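Local coordinates for variant surface glycoprotein MITAT 1.1 (Trypanosoma brucei brucei, PDB 5LY9) that forms the dense coat on the trypanosome surface, whose antigenic switching lets the parasite evade host immunity, and is represented here by its N-terminal domain, at residues A[49-54]-A[344-349]; A[61-66]-A[283-288]; A[159-162]-A[168-171]; A[179-184]-A[227-232]. All coordinates share one frame; numbering follows the deposited sequence.

Contact 1 (A[49-54]-A[344-349]); sequences VSIYLA and VELGDI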
loop_
_atom_site.group_PDB
_atom_site.type_symbol
_atom_site.label_atom_id
_atom_site.label_comp_id
_atom_site.label_asym_id
_atom_site.label_seq_id
_atom_site.Cartn_x
_atom_site.Cartn_y
_atom_site.Cartn_z
ATOM N N VAL A 49 -10.652 -27.219 -11.898
ATOM C CA VAL A 49 -10.852 -27.762 -13.274
ATOM C C VAL A 49 -9.654 -28.588 -13.679
ATOM O O VAL A 49 -9.805 -29.662 -14.257
ATOM C CB VAL A 49 -11.205 -26.669 -14.310
ATOM C CG1 VAL A 49 -11.561 -27.318 -15.612
ATOM C CG2 VAL A 49 -12.382 -25.784 -13.833
ATOM N N SER A 50 -8.439 -28.135 -13.343
ATOM C CA SER A 50 -7.220 -28.888 -13.662
ATOM C C SER A 50 -7.186 -30.273 -13.021
ATOM O O SER A 50 -6.772 -31.263 -13.648
ATOM C CB SER A 50 -5.970 -28.162 -13.225
ATOM O OG SER A 50 -5.840 -26.849 -13.810
ATOM N N ILE A 51 -7.590 -30.349 -11.753
ATOM C CA ILE A 51 -7.633 -31.584 -11.040
ATOM C C ILE A 51 -8.671 -32.548 -11.675
ATOM O O ILE A 51 -8.393 -33.723 -11.883
ATOM C CB ILE A 51 -8.002 -31.342 -9.536
ATOM C CG1 ILE A 51 -6.851 -30.652 -8.772
ATOM C CG2 ILE A 51 -8.442 -32.661 -8.898
ATOM C CD1 ILE A 51 -7.307 -29.896 -7.515
ATOM N N TYR A 52 -9.846 -32.016 -12.008
ATOM C CA TYR A 52 -10.877 -32.838 -12.630
ATOM C C TYR A 52 -10.326 -33.433 -13.944
ATOM O O TYR A 52 -10.516 -34.628 -14.258
ATOM C CB TYR A 52 -12.077 -32.007 -12.967
ATOM C CG TYR A 52 -13.204 -32.837 -13.517
ATOM C CD1 TYR A 52 -13.285 -33.114 -14.828
ATOM C CD2 TYR A 52 -14.243 -33.248 -12.658
ATOM C CE1 TYR A 52 -14.336 -33.918 -15.325
ATOM C CE2 TYR A 52 -15.319 -33.997 -13.144
ATOM C CZ TYR A 52 -15.343 -34.330 -14.457
ATOM O OH TYR A 52 -16.390 -35.107 -14.956
ATOM N N LEU A 53 -9.682 -32.604 -14.750
ATOM C CA LEU A 53 -9.116 -33.092 -15.994
ATOM C C LEU A 53 -8.054 -34.124 -15.764
ATOM O O LEU A 53 -7.976 -35.137 -16.518
ATOM C CB LEU A 53 -8.530 -31.952 -16.775
ATOM C CG LEU A 53 -9.555 -31.021 -17.389
ATOM C CD1 LEU A 53 -8.930 -29.680 -17.762
ATOM C CD2 LEU A 53 -10.128 -31.670 -18.614
ATOM N N ALA A 54 -7.158 -33.855 -14.818
ATOM C CA ALA A 54 -6.112 -34.849 -14.550
ATOM C C ALA A 54 -6.650 -36.180 -14.067
ATOM O O ALA A 54 -6.068 -37.234 -14.400
ATOM C CB ALA A 54 -5.116 -34.315 -13.561
ATOM N N VAL A 344 -3.271 -23.777 -1.301
ATOM C CA VAL A 344 -2.159 -24.679 -1.027
ATOM C C VAL A 344 -2.639 -26.119 -1.091
ATOM O O VAL A 344 -2.028 -26.993 -1.748
ATOM C CB VAL A 344 -1.526 -24.379 0.380
ATOM C CG1 VAL A 344 -0.532 -25.454 0.741
ATOM C CG2 VAL A 344 -0.872 -23.048 0.303
ATOM N N GLU A 345 -3.752 -26.393 -0.435
ATOM C CA GLU A 345 -4.350 -27.732 -0.565
ATOM C C GLU A 345 -4.626 -28.159 -1.974
ATOM O O GLU A 345 -4.352 -29.302 -2.332
ATOM C CB GLU A 345 -5.680 -27.843 0.179
ATOM C CG GLU A 345 -5.485 -27.770 1.682
ATOM C CD GLU A 345 -6.789 -27.879 2.484
ATOM O OE1 GLU A 345 -7.831 -28.334 1.924
ATOM O OE2 GLU A 345 -6.759 -27.428 3.711
ATOM N N LEU A 346 -5.187 -27.250 -2.762
ATOM C CA LEU A 346 -5.543 -27.592 -4.145
ATOM C C LEU A 346 -4.315 -27.853 -4.980
ATOM O O LEU A 346 -4.281 -28.759 -5.772
ATOM C CB LEU A 346 -6.385 -26.493 -4.769
ATOM C CG LEU A 346 -7.789 -26.508 -4.172
ATOM C CD1 LEU A 346 -8.453 -25.187 -4.504
ATOM C CD2 LEU A 346 -8.693 -27.678 -4.671
ATOM N N GLY A 347 -3.276 -27.029 -4.785
ATOM C CA GLY A 347 -1.965 -27.272 -5.389
ATOM C C GLY A 347 -1.388 -28.661 -5.093
ATOM O O GLY A 347 -0.860 -29.327 -5.997
ATOM N N ASP A 348 -1.473 -29.106 -3.861
ATOM C CA ASP A 348 -1.038 -30.450 -3.490
ATOM C C ASP A 348 -1.866 -31.536 -4.245
ATOM O O ASP A 348 -1.315 -32.536 -4.759
ATOM C CB ASP A 348 -1.282 -30.718 -1.994
ATOM C CG ASP A 348 -0.280 -30.061 -1.072
ATOM O OD1 ASP A 348 0.680 -29.383 -1.494
ATOM O OD2 ASP A 348 -0.512 -30.235 0.184
ATOM N N ILE A 349 -3.196 -31.360 -4.288
ATOM C CA ILE A 349 -4.028 -32.340 -4.956
ATOM C C ILE A 349 -3.679 -32.415 -6.469
ATOM O O ILE A 349 -3.569 -33.508 -7.036
ATOM C CB ILE A 349 -5.531 -32.015 -4.759
ATOM C CG1 ILE A 349 -5.948 -32.267 -3.274
ATOM C CG2 ILE A 349 -6.391 -32.868 -5.641
ATOM C CD1 ILE A 349 -7.172 -31.475 -2.859
#

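Contact 2 (A[61-66]-A[283-288]); sequences ALQQLT and TLLLPK. Unlike the reference sequence in segment 61-66: L65 (reference Ser).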
loop_
_atom_site.group_PDB
_atom_site.type_symbol
_atom_site.label_atom_id
_atom_site.label_comp_id
_atom_site.label_asym_id
_atom_site.label_seq_id
_atom_site.Cartn_x
_atom_site.Cartn_y
_atom_site.Cartn_z
ATOM N N ALA A 61 -16.131 -34.082 -21.734
ATOM C CA ALA A 61 -16.200 -32.638 -21.673
ATOM C C ALA A 61 -14.839 -32.014 -21.794
ATOM O O ALA A 61 -14.592 -30.917 -21.224
ATOM C CB ALA A 61 -16.844 -32.212 -20.396
ATOM N N LEU A 62 -13.976 -32.679 -22.547
ATOM C CA LEU A 62 -12.552 -32.283 -22.606
ATOM C C LEU A 62 -12.413 -30.832 -23.079
ATOM O O LEU A 62 -11.665 -30.071 -22.433
ATOM C CB LEU A 62 -11.750 -33.233 -23.498
ATOM C CG LEU A 62 -10.292 -32.809 -23.669
ATOM C CD1 LEU A 62 -9.613 -32.836 -22.325
ATOM C CD2 LEU A 62 -9.585 -33.718 -24.632
ATOM N N GLN A 63 -13.062 -30.468 -24.191
ATOM C CA GLN A 63 -12.875 -29.166 -24.727
ATOM C C GLN A 63 -13.512 -28.068 -23.857
ATOM O O GLN A 63 -12.903 -27.026 -23.674
ATOM C CB GLN A 63 -13.380 -29.016 -26.156
ATOM C CG GLN A 63 -12.590 -29.871 -27.156
ATOM C CD GLN A 63 -13.119 -29.707 -28.603
ATOM O OE1 GLN A 63 -13.523 -28.654 -29.019
ATOM N NE2 GLN A 63 -13.058 -30.749 -29.371
ATOM N N GLN A 64 -14.713 -28.301 -23.344
ATOM C CA GLN A 64 -15.377 -27.328 -22.436
ATOM C C GLN A 64 -14.507 -27.075 -21.201
ATOM O O GLN A 64 -14.261 -25.938 -20.790
ATOM C CB GLN A 64 -16.710 -27.900 -21.961
ATOM C CG GLN A 64 -17.715 -28.073 -23.080
ATOM C CD GLN A 64 -17.663 -29.380 -23.854
ATOM O OE1 GLN A 64 -16.698 -30.137 -23.826
ATOM N NE2 GLN A 64 -18.708 -29.616 -24.641
ATOM N N LEU A 65 -13.967 -28.133 -20.649
ATOM C CA LEU A 65 -13.210 -28.012 -19.376
ATOM C C LEU A 65 -11.792 -27.417 -19.602
ATOM O O LEU A 65 -11.301 -26.634 -18.798
ATOM C CB LEU A 65 -13.133 -29.376 -18.703
ATOM C CG LEU A 65 -14.522 -29.835 -18.193
ATOM C CD1 LEU A 65 -14.415 -31.183 -17.558
ATOM C CD2 LEU A 65 -15.044 -28.879 -17.147
ATOM N N THR A 66 -11.171 -27.772 -20.713
ATOM C CA THR A 66 -9.889 -27.173 -21.111
ATOM C C THR A 66 -10.043 -25.656 -21.228
ATOM O O THR A 66 -9.229 -24.905 -20.724
ATOM C CB THR A 66 -9.365 -27.753 -22.388
ATOM O OG1 THR A 66 -9.048 -29.146 -22.200
ATOM C CG2 THR A 66 -8.134 -27.062 -22.876
ATOM N N THR A 283 -7.334 -19.515 -29.389
ATOM C CA THR A 283 -6.035 -20.023 -28.918
ATOM C C THR A 283 -5.957 -21.528 -28.757
ATOM O O THR A 283 -4.963 -22.120 -29.192
ATOM C CB THR A 283 -5.669 -19.360 -27.600
ATOM O OG1 THR A 283 -5.552 -17.959 -27.866
ATOM C CG2 THR A 283 -4.288 -19.873 -26.985
ATOM N N LEU A 284 -6.940 -22.146 -28.091
ATOM C CA LEU A 284 -6.861 -23.554 -27.674
ATOM C C LEU A 284 -7.657 -24.509 -28.506
ATOM O O LEU A 284 -7.309 -25.662 -28.592
ATOM C CB LEU A 284 -7.335 -23.670 -26.211
ATOM C CG LEU A 284 -6.418 -23.031 -25.159
ATOM C CD1 LEU A 284 -7.073 -23.102 -23.776
ATOM C CD2 LEU A 284 -5.013 -23.659 -25.229
ATOM N N LEU A 285 -8.729 -24.056 -29.153
ATOM C CA LEU A 285 -9.684 -25.004 -29.725
ATOM C C LEU A 285 -9.857 -24.935 -31.240
ATOM O O LEU A 285 -10.190 -25.922 -31.845
ATOM C CB LEU A 285 -11.017 -24.890 -28.963
ATOM C CG LEU A 285 -11.082 -25.062 -27.467
ATOM C CD1 LEU A 285 -12.542 -25.032 -26.903
ATOM C CD2 LEU A 285 -10.505 -26.375 -27.023
ATOM N N LEU A 286 -9.688 -23.784 -31.861
ATOM C CA LEU A 286 -9.882 -23.660 -33.287
ATOM C C LEU A 286 -8.664 -24.156 -34.072
ATOM O O LEU A 286 -7.549 -23.961 -33.648
ATOM C CB LEU A 286 -10.167 -22.250 -33.664
ATOM C CG LEU A 286 -11.540 -21.694 -33.149
ATOM C CD1 LEU A 286 -11.757 -20.261 -33.623
ATOM C CD2 LEU A 286 -12.764 -22.493 -33.427
ATOM N N PRO A 287 -8.870 -24.786 -35.222
ATOM C CA PRO A 287 -7.735 -24.956 -36.128
ATOM C C PRO A 287 -7.079 -23.631 -36.539
ATOM O O PRO A 287 -7.769 -22.606 -36.699
ATOM C CB PRO A 287 -8.359 -25.567 -37.355
ATOM C CG PRO A 287 -9.804 -25.852 -37.081
ATOM C CD PRO A 287 -10.174 -25.104 -35.836
ATOM N N LYS A 288 -5.763 -23.644 -36.790
ATOM C CA LYS A 288 -5.036 -22.405 -37.164
ATOM C C LYS A 288 -5.473 -21.951 -38.564
ATOM O O LYS A 288 -5.469 -20.782 -38.888
ATOM C CB LYS A 288 -3.508 -22.590 -37.035
ATOM C CG LYS A 288 -3.130 -23.584 -35.907
ATOM C CD LYS A 288 -1.839 -23.298 -35.145
ATOM C CE LYS A 288 -1.578 -24.391 -34.121
ATOM N NZ LYS A 288 -0.901 -25.601 -34.714
#

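Contact 3 (A[159-162]-A[168-171]); sequences RTEL and PNLQ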
loop_
_atom_site.group_PDB
_atom_site.type_symbol
_atom_site.label_atom_id
_atom_site.label_comp_id
_atom_site.label_asym_id
_atom_site.label_seq_id
_atom_site.Cartn_x
_atom_site.Cartn_y
_atom_site.Cartn_z
ATOM N N ARG A 159 -17.553 8.107 3.449
ATOM C CA ARG A 159 -17.410 8.705 2.155
ATOM C C ARG A 159 -18.187 9.980 2.030
ATOM O O ARG A 159 -18.540 10.408 0.910
ATOM C CB ARG A 159 -17.958 7.674 1.137
ATOM C CG ARG A 159 -17.052 6.461 1.071
ATOM C CD ARG A 159 -16.001 6.658 0.021
ATOM N NE ARG A 159 -15.068 5.532 -0.079
ATOM C CZ ARG A 159 -14.105 5.462 -0.995
ATOM N NH1 ARG A 159 -13.911 6.411 -1.896
ATOM N NH2 ARG A 159 -13.317 4.411 -0.985
ATOM N N THR A 160 -18.366 10.679 3.163
ATOM C CA THR A 160 -19.097 11.921 3.131
ATOM C C THR A 160 -18.243 13.124 3.100
ATOM O O THR A 160 -18.720 14.216 2.674
ATOM C CB THR A 160 -20.032 12.014 4.389
ATOM O OG1 THR A 160 -19.379 11.538 5.567
ATOM C CG2 THR A 160 -21.270 11.128 4.116
ATOM N N GLU A 161 -16.999 13.007 3.614
ATOM C CA GLU A 161 -16.185 14.204 3.756
ATOM C C GLU A 161 -15.288 14.448 2.537
ATOM O O GLU A 161 -14.960 15.612 2.225
ATOM C CB GLU A 161 -15.374 14.214 5.036
ATOM C CG GLU A 161 -16.188 13.833 6.284
ATOM C CD GLU A 161 -17.472 14.653 6.407
ATOM O OE1 GLU A 161 -17.455 15.890 6.193
ATOM O OE2 GLU A 161 -18.528 13.992 6.652
ATOM N N LEU A 162 -14.945 13.373 1.830
ATOM C CA LEU A 162 -14.127 13.481 0.617
ATOM C C LEU A 162 -14.781 12.587 -0.400
ATOM O O LEU A 162 -14.724 11.353 -0.293
ATOM C CB LEU A 162 -12.673 13.051 0.894
ATOM C CG LEU A 162 -11.777 12.912 -0.352
ATOM C CD1 LEU A 162 -11.936 14.167 -1.218
ATOM C CD2 LEU A 162 -10.305 12.614 0.005
ATOM N N PRO A 168 -17.096 18.433 0.377
ATOM C CA PRO A 168 -18.346 19.260 0.316
ATOM C C PRO A 168 -18.647 20.052 1.571
ATOM O O PRO A 168 -19.332 21.081 1.482
ATOM C CB PRO A 168 -19.451 18.216 0.110
ATOM C CG PRO A 168 -18.842 16.952 0.583
ATOM C CD PRO A 168 -17.401 17.012 0.180
ATOM N N ASN A 169 -18.130 19.610 2.714
ATOM C CA ASN A 169 -18.446 20.284 3.980
ATOM C C ASN A 169 -17.463 21.362 4.383
ATOM O O ASN A 169 -17.744 22.127 5.332
ATOM C CB ASN A 169 -18.685 19.254 5.074
ATOM C CG ASN A 169 -19.867 18.385 4.769
ATOM O OD1 ASN A 169 -20.894 18.879 4.306
ATOM N ND2 ASN A 169 -19.764 17.095 5.055
ATOM N N LEU A 170 -16.293 21.444 3.723
ATOM C CA LEU A 170 -15.373 22.530 3.982
ATOM C C LEU A 170 -15.907 23.823 3.509
ATOM O O LEU A 170 -16.387 23.969 2.363
ATOM C CB LEU A 170 -13.998 22.294 3.318
ATOM C CG LEU A 170 -13.220 21.065 3.798
ATOM C CD1 LEU A 170 -11.769 21.147 3.354
ATOM C CD2 LEU A 170 -13.283 20.636 5.217
ATOM N N GLN A 171 -15.847 24.810 4.394
ATOM C CA GLN A 171 -16.337 26.135 4.096
ATOM C C GLN A 171 -15.373 26.889 3.249
ATOM O O GLN A 171 -14.171 26.526 3.165
ATOM C CB GLN A 171 -16.517 26.913 5.405
ATOM C CG GLN A 171 -17.445 26.219 6.377
ATOM C CD GLN A 171 -18.781 25.944 5.728
ATOM O OE1 GLN A 171 -19.066 24.809 5.289
ATOM N NE2 GLN A 171 -19.501 26.981 5.491
HETATM O O HOH W 1 -15.832 17.944 3.304
#

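Contact 4 (A[179-184]-A[227-232]); sequences NTFQPT and ATLANM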
loop_
_atom_site.group_PDB
_atom_site.type_symbol
_atom_site.label_atom_id
_atom_site.label_comp_id
_atom_site.label_asym_id
_atom_site.label_seq_id
_atom_site.Cartn_x
_atom_site.Cartn_y
_atom_site.Cartn_z
ATOM N N ASN A 179 -17.130 39.007 9.409
ATOM C CA ASN A 179 -17.308 38.088 10.544
ATOM C C ASN A 179 -17.760 36.710 10.162
ATOM O O ASN A 179 -18.478 36.074 10.927
ATOM C CB ASN A 179 -18.175 38.697 11.648
ATOM C CG ASN A 179 -17.740 40.098 11.993
ATOM O OD1 ASN A 179 -16.569 40.328 12.323
ATOM N ND2 ASN A 179 -18.645 41.052 11.835
ATOM N N THR A 180 -17.317 36.223 9.006
ATOM C CA THR A 180 -17.908 35.000 8.465
ATOM C C THR A 180 -17.400 33.771 9.194
ATOM O O THR A 180 -18.194 32.996 9.745
ATOM C CB THR A 180 -17.594 34.835 6.961
ATOM O OG1 THR A 180 -17.871 36.070 6.315
ATOM C CG2 THR A 180 -18.459 33.628 6.363
ATOM N N PHE A 181 -16.089 33.581 9.196
ATOM C CA PHE A 181 -15.496 32.370 9.889
ATOM C C PHE A 181 -14.704 32.733 11.158
ATOM O O PHE A 181 -14.221 31.874 11.855
ATOM C CB PHE A 181 -14.680 31.562 8.889
ATOM C CG PHE A 181 -15.475 31.146 7.699
ATOM C CD1 PHE A 181 -16.608 30.331 7.848
ATOM C CD2 PHE A 181 -15.109 31.537 6.442
ATOM C CE1 PHE A 181 -17.379 30.011 6.779
ATOM C CE2 PHE A 181 -15.883 31.176 5.324
ATOM C CZ PHE A 181 -17.018 30.418 5.496
ATOM N N GLN A 182 -14.586 34.012 11.455
ATOM C CA GLN A 182 -13.933 34.578 12.627
ATOM C C GLN A 182 -14.944 35.629 13.145
ATOM O O GLN A 182 -15.407 36.462 12.370
ATOM C CB GLN A 182 -12.603 35.248 12.265
ATOM C CG GLN A 182 -11.507 34.243 11.949
ATOM C CD GLN A 182 -10.349 34.914 11.221
ATOM O OE1 GLN A 182 -10.335 35.012 9.984
ATOM N NE2 GLN A 182 -9.456 35.487 12.011
ATOM N N PRO A 183 -15.337 35.527 14.402
ATOM C CA PRO A 183 -16.415 36.403 14.890
ATOM C C PRO A 183 -15.982 37.850 15.117
ATOM O O PRO A 183 -14.784 38.229 14.961
ATOM C CB PRO A 183 -16.790 35.757 16.220
ATOM C CG PRO A 183 -15.507 35.181 16.727
ATOM C CD PRO A 183 -14.781 34.694 15.445
ATOM N N THR A 184 -16.952 38.669 15.549
ATOM C CA THR A 184 -16.639 40.018 15.950
ATOM C C THR A 184 -15.685 40.038 17.143
ATOM O O THR A 184 -15.559 39.057 17.876
ATOM C CB THR A 184 -17.932 40.760 16.331
ATOM O OG1 THR A 184 -18.619 40.029 17.360
ATOM C CG2 THR A 184 -18.874 40.807 15.149
ATOM N N ALA A 227 -8.845 35.727 7.729
ATOM C CA ALA A 227 -8.274 34.650 6.914
ATOM C C ALA A 227 -9.219 34.245 5.792
ATOM O O ALA A 227 -10.439 34.422 5.913
ATOM C CB ALA A 227 -8.016 33.447 7.786
ATOM N N THR A 228 -8.665 33.649 4.700
ATOM C CA THR A 228 -9.465 33.205 3.594
ATOM C C THR A 228 -9.434 31.683 3.576
ATOM O O THR A 228 -8.371 31.080 3.800
ATOM C CB THR A 228 -8.880 33.686 2.259
ATOM O OG1 THR A 228 -8.835 35.097 2.228
ATOM C CG2 THR A 228 -9.680 33.138 1.087
ATOM N N LEU A 229 -10.571 31.071 3.260
ATOM C CA LEU A 229 -10.668 29.623 3.149
ATOM C C LEU A 229 -11.040 29.362 1.693
ATOM O O LEU A 229 -11.998 29.894 1.176
ATOM C CB LEU A 229 -11.734 29.045 4.100
ATOM C CG LEU A 229 -11.567 29.357 5.580
ATOM C CD1 LEU A 229 -12.740 28.744 6.336
ATOM C CD2 LEU A 229 -10.257 28.818 6.111
ATOM N N ALA A 230 -10.275 28.487 1.054
ATOM C CA ALA A 230 -10.389 28.255 -0.338
ATOM C C ALA A 230 -11.601 27.370 -0.579
ATOM O O ALA A 230 -12.022 26.670 0.278
ATOM C CB ALA A 230 -9.131 27.552 -0.859
ATOM N N ASN A 231 -12.105 27.390 -1.816
ATOM C CA ASN A 231 -13.201 26.514 -2.172
ATOM C C ASN A 231 -12.700 25.148 -2.628
ATOM O O ASN A 231 -12.150 25.003 -3.735
ATOM C CB ASN A 231 -14.036 27.204 -3.216
ATOM C CG ASN A 231 -15.303 26.464 -3.515
ATOM O OD1 ASN A 231 -15.425 25.261 -3.255
ATOM N ND2 ASN A 231 -16.249 27.174 -4.156
ATOM N N MET A 232 -12.935 24.165 -1.763
ATOM C CA MET A 232 -12.466 22.791 -1.941
ATOM C C MET A 232 -13.650 21.882 -2.320
ATOM O O MET A 232 -13.466 20.690 -2.430
ATOM C CB MET A 232 -11.833 22.245 -0.660
ATOM C CG MET A 232 -10.799 23.156 -0.041
ATOM S SD MET A 232 -9.501 23.741 -1.173
ATOM C CE MET A 232 -8.610 22.255 -1.326
HETATM O O HOH W 2 -11.888 33.761 8.125
#

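Contact 1 (A[49-54]-A[344-349])
I51 meets L346 and I349 almost entirely through one methyl, its CD1, and the side chains that meet are all apolar. The closest approach is I51 CD1 to I349 CG2 at 3.6 Å. CG1 and CG2 of I51 stand a little farther from that same I349 methyl, each at 3.9 Å, so that methyl rests against three carbons of I51 while the two isoleucine side chains cross at a slant. In both residues CG2 lies anti to the backbone N (chi1 -70° for each CG1), which on I349 turns that methyl to I51. L346 adds a second apolar touch, its CD2 lying 3.9 Å from I51 CD1.

The two segments belong to helix 24-55 and helix 343-367, brought side by side although some 290 residues separate them in sequence. Helix 24-55 is one of the long helices of the elongated A-type VSG N-terminal domain, and helix 343-367 packs against its end, well away from the chain's centre, in a buried place.

One backbone atom joins the packing: the L346 carbonyl O sits 3.7 Å from I51 CD1, a plain van der Waals touch. Elsewhere on helix 343-367 the chemistry turns ionic. E345 pairs with R331, and D348, whose CB points away from helix 24-55, makes a salt bridge to R74 of the second subunit. Y353, one turn beyond I349, also packs on I51.

Contact 2 (A[61-66]-A[283-288])
Q63 faces L285 and T66 faces L284, with Q63 CA and L285 CA 7.2 Å apart and T66 CA and L284 CA 8.1 Å apart. Segment 61-66 is the start of helix 62-114, with A61 at the N-cap position. Segment 283-288 is the close of helix 275-285, where the coil widens into a pi-type turn before the chain runs on as loop through P287.

L285 does most of the work. Its two methyls reach Q63 at the base of that side chain: CD2 lies 4.0 Å from Q63 CB, and CD1 rests 3.8 Å from the Q63 carbonyl O. The glutamine chain is extended beyond CG (chi2 180°), which carries its amide past the leucine to a hydrogen bond between OE1 and K299 NZ; the methylenes are left for apolar packing. The second pair is looser, L284 CD1 to T66 CG2 at 4.2 Å. T66 has CG2 anti to the backbone N and OG1 beside it, so the methyl is presented to L284 while the hydroxyl donates back to L62 O at 2.8 Å. That carbonyl also accepts from T66 N, the two donors arriving from opposite faces of its plane.

L303 of helix 295-304 packs on both Q63 and L285, and helix 24-55 lies against L62 and L65. From the second subunit, M355 covers T66 and N352 covers L284, so this junction of helices is itself part of the dimer interface.

Contact 3 (A[159-162]-A[168-171])
E161 and N169 come together because the glutamate side chain doubles back: its CB points away from 168-171, but a bend at chi2 (-51°) swings the carboxylate round to the asparagine. N169 sends its CG anti to its own carbonyl carbon (chi1 -63°), from a CB that already points across the gap. The resulting hydrogen bond, N169 ND2 to E161 OE1, is 2.8 Å long and nearly straight. OE1 is met on its syn side, somewhat out of the carboxylate plane, whereas the bond lies flat in the asparagine's amide plane; the two planes are 30° apart. T160 OG1 donates to the other oxygen, E161 OE2, at 2.8 Å from the anti side, so both carboxylate oxygens are held.

The five residues between the segments make this a surface loop that folds back on itself, within the long connection from strand 143-144 to strand 173-174, far from the glycan end of the domain. Helix 8-21 runs beneath, its K16 touching both E161 and N169.

Beside the side-chain bond, a water bridges the backbones. It donates to E161 O at 2.7 Å and accepts from N169 N at 2.9 Å. P168 packs beside it through CG and CD, CG lying 3.4 Å from T160 O and CD 3.5 Å from E161 O. On the 159-162 side, the E20 carboxylate accepts from the backbone N-H groups of T160, E161 and L162.

Contact 4 (A[179-184]-A[227-232])
F181 and Q182 are the two residues of 179-184 that touch 227-232, one by packing and the next by hydrogen bonding. Just ahead of them, T180 lays its CG2 over the F181 ring centre, 3.6 Å above the plane, and L229 CD1 covers the opposite face, holding the ring between two methyls.

The F181 ring takes the L229 side chain in a CH-pi contact: CD1 stands 4.1 Å from the ring centroid, 27° off the normal, displaced to the CG-CD2 side. L229 CD1 comes to 3.7 Å from F181 CD2. A10 of helix 8-21 packs against both residues.

Q182 follows with its chain extended beyond CG (chi2 164°), reaching the backbone of A227. There OE1 accepts from A227 N at 2.8 Å; the donor lies in the carbonyl plane, although the N-H bends away from a straight line (139°). A water donates to the same Q182 OE1 at 2.7 Å and to A227 O, also at 2.7 Å, so the buried amide oxygen has two donors and A227 is gripped through both its N-H and its carbonyl. The NE2 end is taken by T4 O, which fixes how the amide is turned.

A backbone hydrogen bond with A1 ties P183 to the N-terminus. The whole is a loop packed on strand 228-229, an inner strand of a small four-stranded antiparallel sheet, in the lobe at the N-terminal end of the VSG domain.

How the contacts relate
Contacts 1 and 4 are buried, contact 2 is partly so, and contact 3 lies at the surface. Contacts 1 and 2 share an end of the molecule: helix 24-55 and helix 62-114 follow each other in the chain and pack together, with Y52 and L53 against L65, and both contacts touch the second subunit. Their chemistry is methyl packing between helices. Contacts 3 and 4 sit on the opposite side of the chain's centre, about 50 to 68 Å from the others between centres, and join loops and a short strand by side-chain hydrogen bonds, each with a bridging water. Contact 4 adds a buried CH-pi contact, whereas contact 3 is mainly polar. They meet where Q171 packs on F181 and L229.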